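Local coordinates for protein CsuE (Acinetobacter baumannii, PDB 6FJY) that serves as the tip adhesion subunit of archaic chaperone-usher Csu pili, and probably mediates attachment during biofilm formation, at residues K49-Q54 with K130-V135; E148-R153 with W163-D168. All blocks are in the same frame, centred on the assembly; numbering follows the deposited sequence.

Contact 1: K49-Q54 with K130-V135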
# COMPACT_ATOMS: atom_id res chain seq x y z
N LYS D 49 26.18 -9.06 -25.10
CA LYS D 49 26.54 -9.84 -23.92
C LYS D 49 26.78 -8.86 -22.78
O LYS D 49 27.13 -7.69 -23.00
CB LYS D 49 27.78 -10.72 -24.17
CG LYS D 49 29.13 -10.09 -23.86
CD LYS D 49 30.29 -11.08 -24.12
CE LYS D 49 31.64 -10.49 -23.71
NZ LYS D 49 32.82 -11.31 -24.12
N TYR D 50 26.54 -9.32 -21.55
CA TYR D 50 26.70 -8.48 -20.38
C TYR D 50 27.56 -9.18 -19.34
O TYR D 50 27.80 -10.39 -19.41
CB TYR D 50 25.34 -8.07 -19.75
CG TYR D 50 24.51 -9.21 -19.16
CD1 TYR D 50 24.66 -9.59 -17.83
CD2 TYR D 50 23.55 -9.86 -19.92
CE1 TYR D 50 23.89 -10.62 -17.29
CE2 TYR D 50 22.79 -10.88 -19.39
CZ TYR D 50 22.96 -11.26 -18.08
OH TYR D 50 22.19 -12.27 -17.57
N ARG D 51 28.04 -8.39 -18.39
CA ARG D 51 28.87 -8.88 -17.30
C ARG D 51 28.40 -8.21 -16.02
O ARG D 51 28.41 -6.97 -15.93
CB ARG D 51 30.36 -8.58 -17.55
CG ARG D 51 31.29 -9.08 -16.45
CD ARG D 51 32.64 -8.37 -16.50
NE ARG D 51 33.27 -8.48 -17.82
CZ ARG D 51 34.40 -7.88 -18.17
NH1 ARG D 51 35.07 -7.11 -17.31
NH2 ARG D 51 34.88 -8.04 -19.40
N VAL D 52 27.97 -9.00 -15.05
CA VAL D 52 27.59 -8.45 -13.76
C VAL D 52 28.85 -8.13 -12.96
O VAL D 52 29.64 -9.02 -12.65
CB VAL D 52 26.68 -9.41 -12.99
CG1 VAL D 52 26.15 -8.74 -11.74
CG2 VAL D 52 25.55 -9.85 -13.88
N GLU D 53 29.04 -6.85 -12.65
CA GLU D 53 30.18 -6.44 -11.82
C GLU D 53 29.78 -6.55 -10.35
O GLU D 53 30.25 -7.42 -9.62
CB GLU D 53 30.65 -5.03 -12.18
CG GLU D 53 31.57 -4.94 -13.39
CD GLU D 53 32.24 -3.57 -13.49
OE1 GLU D 53 31.76 -2.62 -12.85
OE2 GLU D 53 33.27 -3.45 -14.20
N GLN D 54 28.89 -5.66 -9.90
CA GLN D 54 28.38 -5.67 -8.54
C GLN D 54 26.93 -6.11 -8.53
O GLN D 54 26.13 -5.69 -9.38
CB GLN D 54 28.50 -4.29 -7.88
CG GLN D 54 29.92 -3.92 -7.50
CD GLN D 54 29.98 -2.77 -6.51
OE1 GLN D 54 29.18 -1.83 -6.58
NE2 GLN D 54 30.92 -2.85 -5.57
N LYS D 130 28.51 -4.45 -17.02
CA LYS D 130 29.27 -4.08 -18.20
C LYS D 130 28.57 -4.68 -19.40
O LYS D 130 28.36 -5.90 -19.46
CB LYS D 130 30.72 -4.57 -18.10
CG LYS D 130 31.64 -3.98 -19.17
CD LYS D 130 33.11 -4.33 -18.89
CE LYS D 130 33.61 -3.71 -17.59
NZ LYS D 130 33.98 -2.27 -17.75
N TRP D 131 28.21 -3.82 -20.35
CA TRP D 131 27.50 -4.20 -21.56
C TRP D 131 28.41 -4.10 -22.77
O TRP D 131 29.20 -3.15 -22.89
CB TRP D 131 26.28 -3.31 -21.78
CG TRP D 131 25.42 -3.16 -20.57
CD1 TRP D 131 25.57 -2.26 -19.56
CD2 TRP D 131 24.27 -3.94 -20.24
NE1 TRP D 131 24.58 -2.43 -18.63
CE2 TRP D 131 23.76 -3.46 -19.02
CE3 TRP D 131 23.60 -5.00 -20.87
CZ2 TRP D 131 22.63 -4.00 -18.41
CZ3 TRP D 131 22.48 -5.54 -20.26
CH2 TRP D 131 22.01 -5.04 -19.05
N PHE D 132 28.30 -5.08 -23.66
CA PHE D 132 28.98 -5.09 -24.95
C PHE D 132 27.88 -5.31 -25.99
O PHE D 132 27.30 -6.39 -26.06
CB PHE D 132 30.04 -6.20 -25.02
CG PHE D 132 31.01 -6.20 -23.86
CD1 PHE D 132 30.65 -6.72 -22.62
CD2 PHE D 132 32.30 -5.72 -24.03
CE1 PHE D 132 31.55 -6.73 -21.56
CE2 PHE D 132 33.22 -5.74 -22.98
CZ PHE D 132 32.84 -6.25 -21.74
N TYR D 133 27.58 -4.28 -26.78
CA TYR D 133 26.43 -4.34 -27.67
C TYR D 133 26.76 -3.78 -29.04
O TYR D 133 27.63 -2.92 -29.19
CB TYR D 133 25.21 -3.59 -27.09
CG TYR D 133 25.47 -2.14 -26.77
CD1 TYR D 133 25.26 -1.15 -27.73
CD2 TYR D 133 25.91 -1.75 -25.52
CE1 TYR D 133 25.48 0.18 -27.44
CE2 TYR D 133 26.14 -0.42 -25.22
CZ TYR D 133 25.94 0.54 -26.18
OH TYR D 133 26.17 1.86 -25.88
N SER D 134 26.04 -4.28 -30.05
CA SER D 134 26.02 -3.70 -31.39
C SER D 134 24.61 -3.92 -31.94
O SER D 134 24.28 -5.01 -32.42
CB SER D 134 27.06 -4.32 -32.31
OG SER D 134 26.99 -3.74 -33.59
N VAL D 135 23.80 -2.88 -31.88
CA VAL D 135 22.37 -2.95 -32.17
C VAL D 135 22.11 -2.27 -33.51
O VAL D 135 22.56 -1.14 -33.71
CB VAL D 135 21.53 -2.29 -31.07
CG1 VAL D 135 20.05 -2.53 -31.32
CG2 VAL D 135 21.96 -2.81 -29.70
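The Phe132 ring has CE of Lys49 over one face, 4.0 Å above the plane and near the ring's margin. Lys49 O lies at the ring's edge, in plane. Next along the same side of the sheet, the Arg51 guanidinium has CD of Lys130 over one face, and its NH2 comes within 3.6 Å of Phe132 CZ. The Arg51 and Lys130 chains extend together. Bends at chi3 and chi4 (-64° and -81°) bring Lys130 CE within 3.4 Å of Glu53 OE2 and carry NZ to Asp168. Lys130 NZ has its stronger salt bridge with Asp168; its pair with Glu53 OE2, at 3.8 Å, is only a long one. Tyr50 and Trp131 occupy the other side of the sheet, their rings oblique, with Tyr50 CB 3.7 Å from Trp131 CE3.

The backbones form an antiparallel ladder. Lys49 and Phe132 exchange two hydrogen bonds, as do Arg51 and Lys130. Tyr50 and Trp131 are the non-hydrogen-bonded pair between them. A classic beta bulge follows, with Glu53 and Gln54 both facing Lys128.

Strand 47-54 pairs antiparallel with both strand 119-136 and strand 85-87. Tyr50 OH is hydrogen-bonded to Asp74, and its ring meets Phe106. Trp131 packs on strands 2-4 and 33-35.

Contact 2: E148-R153 with W163-D168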
# COMPACT_ATOMS: atom_id res chain seq x y z
N GLU D 148 26.54 1.02 -30.86
CA GLU D 148 27.61 0.16 -30.41
C GLU D 148 28.26 0.72 -29.16
O GLU D 148 28.33 1.94 -28.95
CB GLU D 148 28.67 -0.04 -31.50
CG GLU D 148 28.22 -0.97 -32.60
CD GLU D 148 28.96 -0.76 -33.90
OE1 GLU D 148 29.49 0.35 -34.12
OE2 GLU D 148 28.99 -1.71 -34.72
N SER D 149 28.71 -0.19 -28.31
CA SER D 149 29.59 0.09 -27.20
C SER D 149 31.01 0.26 -27.74
O SER D 149 31.30 -0.17 -28.85
CB SER D 149 29.52 -1.04 -26.18
OG SER D 149 29.88 -2.28 -26.76
N PRO D 150 31.90 0.88 -26.96
CA PRO D 150 33.18 1.33 -27.53
C PRO D 150 34.09 0.17 -27.94
O PRO D 150 34.31 -0.77 -27.17
CB PRO D 150 33.80 2.16 -26.40
CG PRO D 150 33.17 1.63 -25.17
CD PRO D 150 31.77 1.27 -25.55
N GLY D 151 34.63 0.26 -29.15
CA GLY D 151 35.54 -0.73 -29.66
C GLY D 151 34.90 -1.91 -30.36
O GLY D 151 35.61 -2.87 -30.69
N PHE D 152 33.59 -1.88 -30.60
CA PHE D 152 32.90 -3.01 -31.19
C PHE D 152 33.21 -3.12 -32.68
O PHE D 152 33.22 -2.12 -33.40
CB PHE D 152 31.39 -2.90 -30.98
CG PHE D 152 30.70 -4.24 -30.92
CD1 PHE D 152 30.48 -4.98 -32.07
CD2 PHE D 152 30.29 -4.77 -29.71
CE1 PHE D 152 29.87 -6.21 -32.02
CE2 PHE D 152 29.69 -6.01 -29.65
CZ PHE D 152 29.47 -6.73 -30.81
N ARG D 153 33.43 -4.36 -33.13
CA ARG D 153 33.76 -4.63 -34.53
C ARG D 153 32.93 -5.82 -35.00
O ARG D 153 33.15 -6.95 -34.55
CB ARG D 153 35.26 -4.90 -34.70
N TRP D 163 34.22 -7.58 -29.06
CA TRP D 163 33.24 -7.02 -28.15
C TRP D 163 33.62 -5.62 -27.69
O TRP D 163 32.75 -4.84 -27.28
CB TRP D 163 33.07 -7.92 -26.92
CG TRP D 163 32.50 -9.28 -27.19
CD1 TRP D 163 33.19 -10.45 -27.27
CD2 TRP D 163 31.12 -9.61 -27.39
NE1 TRP D 163 32.32 -11.50 -27.52
CE2 TRP D 163 31.04 -11.00 -27.59
CE3 TRP D 163 29.93 -8.86 -27.42
CZ2 TRP D 163 29.83 -11.66 -27.82
CZ3 TRP D 163 28.74 -9.52 -27.65
CH2 TRP D 163 28.70 -10.90 -27.85
N GLY D 164 34.91 -5.28 -27.75
CA GLY D 164 35.37 -3.99 -27.28
C GLY D 164 35.59 -3.97 -25.77
O GLY D 164 35.68 -5.01 -25.11
N SER D 165 35.66 -2.76 -25.23
CA SER D 165 35.91 -2.57 -23.81
C SER D 165 34.64 -2.52 -22.97
O SER D 165 34.71 -2.68 -21.75
CB SER D 165 36.72 -1.28 -23.59
OG SER D 165 36.05 -0.17 -24.16
N GLY D 166 33.49 -2.27 -23.59
CA GLY D 166 32.22 -2.30 -22.87
C GLY D 166 31.81 -0.96 -22.31
O GLY D 166 32.52 0.05 -22.37
N ALA D 167 30.59 -0.95 -21.75
CA ALA D 167 30.01 0.23 -21.13
C ALA D 167 29.28 -0.18 -19.86
O ALA D 167 28.52 -1.15 -19.87
CB ALA D 167 29.06 0.96 -22.08
N ASP D 168 29.48 0.58 -18.80
CA ASP D 168 29.06 0.20 -17.46
C ASP D 168 27.82 0.98 -17.04
O ASP D 168 27.84 2.21 -17.02
CB ASP D 168 30.19 0.43 -16.46
CG ASP D 168 31.42 -0.36 -16.81
OD1 ASP D 168 31.26 -1.46 -17.39
OD2 ASP D 168 32.54 0.10 -16.51
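A type II beta turn from Ser149 to Phe152, just after strand 146-148, is joined here to the glycine-rich approach to strand 167-184. Its closing bond, from Phe152 N to Ser149 O, is weak at 3.4 Å. The single hydrogen bond between the two segments runs from Ser165 N to Pro150 O, 3.1 Å long, with an N-H...O angle of 150°. The same oxygen takes a CA-H...O contact from Gly164 CA at 3.4 Å.

The two chains come close at Gly151 and Gly164, whose CA atoms are 4.0 Å apart. Gly151, Gly164 and Gly166 all have positive phi angles.

On one flank of the turn, Pro150 CG lies 3.3 Å from Gly166 O and 3.5 Å from Ser165 OG. On the other, the side chains of Phe152 and Trp163 run alongside each other in a common direction. Phe152 CE2 touches Trp163 CE3 at 3.6 Å, with the ring planes 86° apart. With CG opposite the backbone N (chi1 -152°), the Phe152 ring also brings CD2 near Trp163 O.

Both rings reach strand 119-136, Phe152 on Ser134 and Trp163 on Phe132. Ser149 OG accepts a hydrogen bond from Tyr133 N, and Ala167 pairs with Trp131 through the backbone.

How the contacts relate
Contact 1 closes before contact 2 opens along the chain, and their centres lie about 9 Å apart, on the same side of the chain's centre. Strand 119-136 connects them. It pairs antiparallel with strand 47-54, and also with strands 146-148 and 167-184, which flank the loop of contact 2. Contact 2 is tied to strand 119-136 through Ala167 and Asp168, at the start of strand 167-184. The loop packs on the same strand where Phe152 CD2 lies 3.3 Å from Tyr133 O. Its residue Trp163 reaches Lys49 on strand 47-54 through a cation-pi contact. Both contacts belong to the Ig-like beta-sandwich architecture of this tip subunit.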